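Local coordinates for protein alpha-galactosidase 1 (Saccharomyces cerevisiae, PDB 3LRK) that hydrolyses terminal, non-reducing alpha-D-galactose residues from alpha-D-galactosides such as galactose oligosaccharides and galactomannans, working as a secreted, glycosylated homotetramer, at residues G208-A212 / L261-E265; C223-Y228 / N244-M249. The protein carries 1 engineered substitution. All coordinates share one frame; numbering follows the deposited sequence.

Contact 1 (G208-A212 / L261-E265); sequences GDVTA and LDNLE
Leu261 brings its carbonyl oxygen up to Val210, whose CB stays 4.4 Å from Leu261 O, while the leucine side chain turns to Ile242 of helix 239-246, an apolar setting that suits it. Asp262 makes the direct bond between the loops. With its CG anti to the backbone N (chi1 -157°), the carboxylate reaches across so that OD2 accepts the backbone N-H of Val210 at 2.9 Å from Val210 N, through the anti lone pair and with an N-H...O angle of 149°. The other oxygen, Asp262 OD1, takes the backbone N-H of Asn263 from above the carboxylate plane, so both oxygens are used and the group is held against turning. A glycerol, probably from the crystallisation liquor, also hydrogen-bonds Asp262 OD2, consistent with a place facing the sugar pocket. Asp209 lies beside it, the two carboxylate planes 53° apart and Asp209 OD1 4.1 Å from Asp262 OD2; Arg205 is salt-bridged to Asp209 OD1 and so helps to place that carboxylate. At Asn263 the backbone takes over, its O lying 3.3 Å from Val210 CG1. Glu265 closes the contact: bent at chi2, its chain runs alongside Val210, pointing the other way, its CG 3.7 Å from Val210 CG1, and carries OE2 to within 3.2 Å of Thr211 CA. The branched valine thus fills the space between two acidic side chains while giving its N-H to one of them. Asp209 is the proton donor and Arg205 a substrate-binding residue, so these neighbouring loops, following strands 203-205 and 258-260, lie at the active-site end of a GH27 TIM barrel.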
loop_
_atom_site.group_PDB
_atom_site.type_symbol
_atom_site.label_atom_id
_atom_site.label_comp_id
_atom_site.label_asym_id
_atom_site.label_seq_id
_atom_site.Cartn_x
_atom_site.Cartn_y
_atom_site.Cartn_z
ATOM N N GLY A 208 0.124 13.621 11.704
ATOM C CA GLY A 208 -1.060 14.427 12.050
ATOM C C GLY A 208 -0.875 15.089 13.412
ATOM O O GLY A 208 0.038 14.727 14.162
ATOM N N ASP A 209 -1.735 16.047 13.747
ATOM C CA ASP A 209 -1.535 16.849 14.966
ATOM C C ASP A 209 -1.529 16.000 16.226
ATOM O O ASP A 209 -2.341 15.094 16.373
ATOM C CB ASP A 209 -2.595 17.935 15.128
ATOM C CG ASP A 209 -2.647 18.903 13.965
ATOM O OD1 ASP A 209 -1.757 18.871 13.081
ATOM O OD2 ASP A 209 -3.604 19.704 13.949
ATOM N N VAL A 210 -0.582 16.305 17.110
ATOM C CA VAL A 210 -0.559 15.778 18.464
ATOM C C VAL A 210 -1.722 16.345 19.288
ATOM O O VAL A 210 -2.301 17.378 18.942
ATOM C CB VAL A 210 0.813 16.079 19.160
ATOM C CG1 VAL A 210 0.879 17.524 19.644
ATOM C CG2 VAL A 210 1.070 15.099 20.324
ATOM N N THR A 211 -2.062 15.632 20.358
ATOM C CA THR A 211 -3.026 16.092 21.341
ATOM C C THR A 211 -2.501 15.737 22.732
ATOM O O THR A 211 -1.555 14.949 22.859
ATOM C CB THR A 211 -4.455 15.504 21.093
ATOM O OG1 THR A 211 -5.390 16.151 21.966
ATOM C CG2 THR A 211 -4.496 13.994 21.322
ATOM N N ALA A 212 -3.094 16.339 23.763
ATOM C CA ALA A 212 -2.680 16.111 25.144
ATOM C C ALA A 212 -3.161 14.753 25.687
ATOM O O ALA A 212 -3.872 14.673 26.701
ATOM C CB ALA A 212 -3.144 17.279 26.050
ATOM N N LEU A 261 7.825 16.629 15.435
ATOM C CA LEU A 261 6.793 15.835 16.105
ATOM C C LEU A 261 5.612 16.680 16.662
ATOM O O LEU A 261 4.836 16.200 17.501
ATOM C CB LEU A 261 7.407 14.964 17.216
ATOM C CG LEU A 261 8.696 14.120 17.123
ATOM C CD1 LEU A 261 8.564 12.802 17.931
ATOM C CD2 LEU A 261 9.301 13.886 15.720
ATOM N N ASP A 262 5.496 17.921 16.175
ATOM C CA ASP A 262 4.417 18.879 16.500
ATOM C C ASP A 262 4.697 19.606 17.824
ATOM O O ASP A 262 5.595 19.220 18.559
ATOM C CB ASP A 262 3.022 18.214 16.481
ATOM C CG ASP A 262 1.896 19.198 16.261
ATOM O OD1 ASP A 262 2.151 20.397 16.051
ATOM O OD2 ASP A 262 0.728 18.762 16.285
ATOM N N ASN A 263 3.953 20.676 18.099
ATOM C CA ASN A 263 4.176 21.481 19.301
ATOM C C ASN A 263 4.008 20.658 20.582
ATOM O O ASN A 263 3.181 19.740 20.642
ATOM C CB ASN A 263 3.232 22.677 19.342
ATOM C CG ASN A 263 3.305 23.551 18.097
ATOM O OD1 ASN A 263 4.106 23.324 17.174
ATOM N ND2 ASN A 263 2.468 24.564 18.072
ATOM N N LEU A 264 4.802 21.000 21.591
ATOM C CA LEU A 264 4.750 20.372 22.908
ATOM C C LEU A 264 3.428 20.642 23.613
ATOM O O LEU A 264 2.917 21.767 23.590
ATOM C CB LEU A 264 5.922 20.875 23.776
ATOM C CG LEU A 264 7.301 20.422 23.283
ATOM C CD1 LEU A 264 8.445 21.347 23.744
ATOM C CD2 LEU A 264 7.560 18.953 23.664
ATOM N N GLU A 265 2.888 19.602 24.239
ATOM C CA GLU A 265 1.635 19.683 24.965
ATOM C C GLU A 265 1.891 19.871 26.463
ATOM O O GLU A 265 0.962 19.839 27.270
ATOM C CB GLU A 265 0.789 18.436 24.707
ATOM C CG GLU A 265 0.377 18.255 23.244
ATOM C CD GLU A 265 -0.863 19.049 22.854
ATOM O OE1 GLU A 265 -1.313 19.943 23.608
ATOM O OE2 GLU A 265 -1.399 18.781 21.767
#

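Contact 2 (C223-Y228 / N244-M249); sequences CDGDEY and NKAAPM
Lys245 runs from helix 239-246 alongside the turn at 224-227 and ends on the backbone of Cys223. From CB the chain leaves with CG anti to its own carbonyl carbon (chi1 -76°); CG passes 3.8 Å from Gly225 O and at a similar distance from Asp224 O. Beyond it the chain is extended, so CE arrives 3.3 Å from both Asp224 O and Cys223 O, and NZ gives a hydrogen bond of 3.0 Å to Cys223 O, from 40° above the carbonyl plane. Asn241 OD1 also accepts from NZ, and Asn241 ND2 joins it at Cys223 O. Cut back to an alanine, this position would probably leave Cys223 O without its ammonium donor and open a gap beside the turn.

The turn is type I, with Asp224 forming an Asx turn as its OD1 accepts the N-H of Asp226. Gly225 suits the close approach to the helix, because a CB there would collide with Asn244 CB. Farther along, Tyr228 sets CB 4.0 Å from Met249 CE, while its CD2 lies 4.2 Å from Pro248 CG; Cys223 of a neighbouring subunit also packs on this tyrosine.

A long, flexible chain ending in an ammonium group thus suits this place: the methylenes pass along the carbonyl oxygens of the turn, and the buried charge is met by neutral oxygens, whose dipoles probably help to stabilise it.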
loop_
_atom_site.group_PDB
_atom_site.type_symbol
_atom_site.label_atom_id
_atom_site.label_comp_id
_atom_site.label_asym_id
_atom_site.label_seq_id
_atom_site.Cartn_x
_atom_site.Cartn_y
_atom_site.Cartn_z
ATOM N N CYS A 223 -4.011 5.950 11.562
ATOM C CA CYS A 223 -2.737 5.238 11.416
ATOM C C CYS A 223 -2.100 5.018 12.776
ATOM O O CYS A 223 -1.870 5.978 13.513
ATOM C CB CYS A 223 -1.782 6.011 10.507
ATOM S SG CYS A 223 -2.373 6.206 8.835
ATOM N N ASP A 224 -1.832 3.756 13.119
ATOM C CA ASP A 224 -1.218 3.452 14.412
ATOM C C ASP A 224 0.289 3.762 14.420
ATOM O O ASP A 224 0.825 4.259 13.423
ATOM C CB ASP A 224 -1.557 2.028 14.906
ATOM C CG ASP A 224 -0.884 0.923 14.095
ATOM O OD1 ASP A 224 0.165 1.159 13.455
ATOM O OD2 ASP A 224 -1.409 -0.208 14.126
ATOM N N GLY A 225 0.954 3.485 15.539
ATOM C CA GLY A 225 2.364 3.848 15.726
ATOM C C GLY A 225 3.321 3.216 14.737
ATOM O O GLY A 225 4.405 3.754 14.478
ATOM N N ASP A 226 2.930 2.069 14.184
ATOM C CA ASP A 226 3.779 1.364 13.214
ATOM C C ASP A 226 3.566 1.845 11.778
ATOM O O ASP A 226 4.313 1.461 10.884
ATOM C CB ASP A 226 3.530 -0.142 13.278
ATOM C CG ASP A 226 4.125 -0.787 14.528
ATOM O OD1 ASP A 226 4.849 -0.113 15.293
ATOM O OD2 ASP A 226 3.867 -1.991 14.736
ATOM N N GLU A 227 2.538 2.662 11.560
ATOM C CA GLU A 227 2.214 3.120 10.205
ATOM C C GLU A 227 2.839 4.488 9.902
ATOM O O GLU A 227 2.134 5.502 9.804
ATOM C CB GLU A 227 0.693 3.085 9.946
ATOM C CG GLU A 227 0.331 3.036 8.446
ATOM C CD GLU A 227 -1.162 2.898 8.175
ATOM O OE1 GLU A 227 -1.954 2.727 9.127
ATOM O OE2 GLU A 227 -1.540 2.948 6.989
ATOM N N TYR A 228 4.171 4.503 9.781
ATOM C CA TYR A 228 4.941 5.715 9.471
ATOM C C TYR A 228 4.615 6.266 8.084
ATOM O O TYR A 228 4.727 7.462 7.850
ATOM C CB TYR A 228 6.457 5.448 9.582
ATOM C CG TYR A 228 6.904 4.276 8.736
ATOM C CD1 TYR A 228 7.273 4.455 7.404
ATOM C CD2 TYR A 228 6.929 2.987 9.260
ATOM C CE1 TYR A 228 7.660 3.368 6.609
ATOM C CE2 TYR A 228 7.315 1.898 8.480
ATOM C CZ TYR A 228 7.681 2.099 7.158
ATOM O OH TYR A 228 8.052 1.028 6.387
ATOM N N ASN A 244 6.265 6.847 18.064
ATOM C CA ASN A 244 6.397 5.569 17.352
ATOM C C ASN A 244 6.528 5.730 15.836
ATOM O O ASN A 244 7.364 5.080 15.201
ATOM C CB ASN A 244 5.233 4.644 17.701
ATOM C CG ASN A 244 5.366 4.035 19.099
ATOM O OD1 ASN A 244 6.390 4.186 19.765
ATOM N ND2 ASN A 244 4.324 3.352 19.544
ATOM N N LYS A 245 5.696 6.591 15.263
ATOM C CA LYS A 245 5.832 6.984 13.857
ATOM C C LYS A 245 7.214 7.579 13.532
ATOM O O LYS A 245 7.786 7.297 12.470
ATOM C CB LYS A 245 4.707 7.946 13.469
ATOM C CG LYS A 245 3.383 7.238 13.255
ATOM C CD LYS A 245 2.239 8.221 13.163
ATOM C CE LYS A 245 0.951 7.507 12.807
ATOM N NZ LYS A 245 -0.198 8.421 13.075
ATOM N N ALA A 246 7.743 8.383 14.455
ATOM C CA ALA A 246 9.025 9.062 14.255
ATOM C C ALA A 246 10.243 8.141 14.362
ATOM O O ALA A 246 11.303 8.440 13.805
ATOM C CB ALA A 246 9.157 10.228 15.242
ATOM N N ALA A 247 10.088 7.044 15.098
ATOM C CA ALA A 247 11.196 6.148 15.431
ATOM C C ALA A 247 12.126 5.771 14.264
ATOM O O ALA A 247 13.347 5.953 14.378
ATOM C CB ALA A 247 10.686 4.894 16.179
ATOM N N PRO A 248 11.569 5.252 13.141
ATOM C CA PRO A 248 12.458 4.908 12.024
ATOM C C PRO A 248 13.025 6.130 11.283
ATOM O O PRO A 248 14.002 5.990 10.563
ATOM C CB PRO A 248 11.545 4.095 11.087
ATOM C CG PRO A 248 10.186 4.618 11.353
ATOM C CD PRO A 248 10.160 4.908 12.841
ATOM N N MET A 249 12.436 7.310 11.498
ATOM C CA MET A 249 12.762 8.518 10.712
ATOM C C MET A 249 14.011 9.285 11.132
ATOM O O MET A 249 14.467 10.158 10.392
ATOM C CB MET A 249 11.583 9.483 10.693
ATOM C CG MET A 249 10.297 8.883 10.109
ATOM S SD MET A 249 9.085 10.198 10.123
ATOM C CE MET A 249 7.591 9.334 9.608
HETATM O O HOH W 1 7.197 2.173 15.939
#

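Along the chain contact 2 is nested within contact 1: 208-212 comes first, then 223-228, 244-249 and finally 261-265, all inside the region of the TIM-barrel catalytic domain. Segments 208-212 and 223-228 belong to the same long loop, between strand 203-205 and helix 239-246; that helix then leads toward strand 258-260, as in the beta-alpha-beta order of the barrel, and the loop after this strand holds 261-265. The centres are about 14 Å apart, yet the contacts touch where Leu261 CD2 packs 3.7 Å from Ala246 CB. Contact 1 holds the proton donor near the centre of the chain, whereas contact 2 lies farther out, where neighbouring subunits of the tetramer pack against it.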